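Local coordinates for RNA-binding protein Smaug (Drosophila melanogaster, PDB 1OXJ) that recognises RNA, probably through its SAM domain, which is joined to a helical PHAT domain in the RNA-binding region, at residues A[158-161]-A[162-166]. Residues are numbered along the deposited sequence; the frame is centred on the assembly and turned at random.
Sequences HASQ and LKDLK
Leu162 donates its backbone N-H to the carbonyl oxygen of His158, the N-cap residue, and this bond (N to O 2.9 Å) closes the first turn of helix 159-170. The Leu162 side chain leans back over the same oxygen: CG lies 3.4 Å from His158 O, and the buried branches pack on Leu116 of helix 111-127 and Ile150 of helix 136-150. Three more backbone N-H to carbonyl bonds of the alpha-helical i+4 to i kind follow, from Lys163, Asp164 and Leu165 to Ala159, Ser160 and Gln161, making this the amino-terminal part of an amphipathic alpha-helix, the last helix of the all-helical PHAT region. Lys163 runs back towards the helix start, its chain extended beyond CG; its CG passes 3.1 Å from Ala159 O, and farther out its CE lies 4.4 Å from Ala159 CB. On the exposed side, the Asp164 carboxylate also folds back, bringing OD2 to 3.3 Å from Ser160 O, an approach of two acceptors that gives no bond. The bend of Gln161 at chi2 (84°) turns its amide back, where NE2 makes a weak hydrogen bond to the carbonyl of Asn157, just ahead of the helix. Leu165, one turn after Gln161, faces Ile119 and Thr123 of helix 111-127.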
ATOM      1  N   HIS A 158      -5.096 -14.133   3.484  1.00 47.87           N
ATOM      2  CA  HIS A 158      -4.299 -14.358   2.288  1.00 47.26           C
ATOM      3  C   HIS A 158      -2.843 -14.550   2.677  1.00 46.55           C
ATOM      4  O   HIS A 158      -1.996 -14.834   1.831  1.00 45.51           O
ATOM      5  CB  HIS A 158      -4.430 -13.170   1.339  1.00 48.15           C
ATOM      6  CG  HIS A 158      -5.512 -13.331   0.320  1.00 49.34           C
ATOM      7  ND1 HIS A 158      -5.332 -14.035  -0.850  1.00 50.29           N
ATOM      8  CD2 HIS A 158      -6.788 -12.878   0.295  1.00 50.31           C
ATOM      9  CE1 HIS A 158      -6.450 -14.006  -1.555  1.00 51.41           C
ATOM     10  NE2 HIS A 158      -7.349 -13.309  -0.882  1.00 51.57           N
ATOM     11  N   ALA A 159      -2.564 -14.396   3.968  1.00 46.25           N
ATOM     12  CA  ALA A 159      -1.209 -14.544   4.488  1.00 46.99           C
ATOM     13  C   ALA A 159      -0.549 -15.830   4.002  1.00 46.73           C
ATOM     14  O   ALA A 159       0.630 -15.837   3.644  1.00 47.03           O
ATOM     15  CB  ALA A 159      -1.233 -14.516   6.014  1.00 46.91           C
ATOM     16  N   SER A 160      -1.311 -16.920   3.988  1.00 46.87           N
ATOM     17  CA  SER A 160      -0.777 -18.207   3.554  1.00 45.72           C
ATOM     18  C   SER A 160      -0.335 -18.170   2.098  1.00 44.03           C
ATOM     19  O   SER A 160       0.760 -18.614   1.760  1.00 43.29           O
ATOM     20  CB  SER A 160      -1.823 -19.312   3.749  1.00 48.10           C
ATOM     21  OG  SER A 160      -1.326 -20.559   3.293  1.00 48.78           O
ATOM     22  N   GLN A 161      -1.191 -17.635   1.237  1.00 44.02           N
ATOM     23  CA  GLN A 161      -0.873 -17.548  -0.178  1.00 44.17           C
ATOM     24  C   GLN A 161       0.325 -16.621  -0.407  1.00 44.00           C
ATOM     25  O   GLN A 161       1.128 -16.841  -1.318  1.00 42.34           O
ATOM     26  CB  GLN A 161      -2.086 -17.034  -0.963  1.00 45.73           C
ATOM     27  CG  GLN A 161      -3.350 -17.886  -0.814  1.00 49.17           C
ATOM     28  CD  GLN A 161      -4.165 -17.548   0.434  1.00 51.75           C
ATOM     29  OE1 GLN A 161      -3.687 -17.678   1.566  1.00 51.77           O
ATOM     30  NE2 GLN A 161      -5.405 -17.109   0.228  1.00 51.12           N
ATOM     31  N   LEU A 162       0.446 -15.589   0.424  1.00 42.43           N
ATOM     32  CA  LEU A 162       1.547 -14.638   0.297  1.00 42.08           C
ATOM     33  C   LEU A 162       2.871 -15.279   0.699  1.00 43.27           C
ATOM     34  O   LEU A 162       3.883 -15.087   0.030  1.00 42.37           O
ATOM     35  CB  LEU A 162       1.278 -13.390   1.148  1.00 41.29           C
ATOM     36  CG  LEU A 162       0.170 -12.476   0.603  1.00 40.53           C
ATOM     37  CD1 LEU A 162      -0.260 -11.460   1.654  1.00 38.33           C
ATOM     38  CD2 LEU A 162       0.672 -11.785  -0.666  1.00 40.09           C
ATOM     39  N   LYS A 163       2.864 -16.049   1.786  1.00 43.84           N
ATOM     40  CA  LYS A 163       4.080 -16.721   2.236  1.00 45.24           C
ATOM     41  C   LYS A 163       4.528 -17.699   1.157  1.00 44.79           C
ATOM     42  O   LYS A 163       5.717 -17.832   0.880  1.00 45.25           O
ATOM     43  CB  LYS A 163       3.831 -17.475   3.544  1.00 46.15           C
ATOM     44  CG  LYS A 163       3.424 -16.586   4.709  1.00 46.61           C
ATOM     45  CD  LYS A 163       3.088 -17.426   5.936  1.00 47.99           C
ATOM     46  CE  LYS A 163       2.557 -16.557   7.063  1.00 49.07           C
ATOM     47  NZ  LYS A 163       2.187 -17.357   8.269  1.00 51.89           N
ATOM     48  N   ASP A 164       3.568 -18.383   0.549  1.00 45.97           N
ATOM     49  CA  ASP A 164       3.875 -19.337  -0.511  1.00 48.01           C
ATOM     50  C   ASP A 164       4.551 -18.606  -1.663  1.00 48.29           C
ATOM     51  O   ASP A 164       5.635 -18.990  -2.103  1.00 49.29           O
ATOM     52  CB  ASP A 164       2.596 -20.014  -1.021  1.00 50.84           C
ATOM     53  CG  ASP A 164       2.001 -20.984  -0.015  1.00 53.12           C
ATOM     54  OD1 ASP A 164       0.890 -21.494  -0.270  1.00 56.04           O
ATOM     55  OD2 ASP A 164       2.643 -21.240   1.025  1.00 53.86           O
ATOM     56  N   LEU A 165       3.905 -17.543  -2.134  1.00 47.98           N
ATOM     57  CA  LEU A 165       4.416 -16.739  -3.240  1.00 47.70           C
ATOM     58  C   LEU A 165       5.841 -16.256  -2.953  1.00 47.32           C
ATOM     59  O   LEU A 165       6.738 -16.399  -3.791  1.00 44.79           O
ATOM     60  CB  LEU A 165       3.499 -15.535  -3.472  1.00 48.90           C
ATOM     61  CG  LEU A 165       3.361 -14.978  -4.895  1.00 51.69           C
ATOM     62  CD1 LEU A 165       2.544 -13.696  -4.846  1.00 50.03           C
ATOM     63  CD2 LEU A 165       4.725 -14.709  -5.508  1.00 52.00           C
ATOM     64  N   LYS A 166       6.040 -15.675  -1.773  1.00 45.48           N
ATOM     65  CA  LYS A 166       7.350 -15.173  -1.376  1.00 47.83           C
ATOM     66  C   LYS A 166       8.359 -16.315  -1.359  1.00 49.24           C
ATOM     67  O   LYS A 166       9.530 -16.126  -1.685  1.00 49.78           O
ATOM     68  CB  LYS A 166       7.272 -14.529   0.013  1.00 48.18           C
ATOM     69  CG  LYS A 166       8.582 -13.941   0.518  1.00 50.03           C
ATOM     70  CD  LYS A 166       8.441 -13.449   1.957  1.00 53.46           C
ATOM     71  CE  LYS A 166       9.788 -13.052   2.549  1.00 56.03           C
ATOM     72  NZ  LYS A 166       9.670 -12.652   3.980  1.00 57.90           N
TER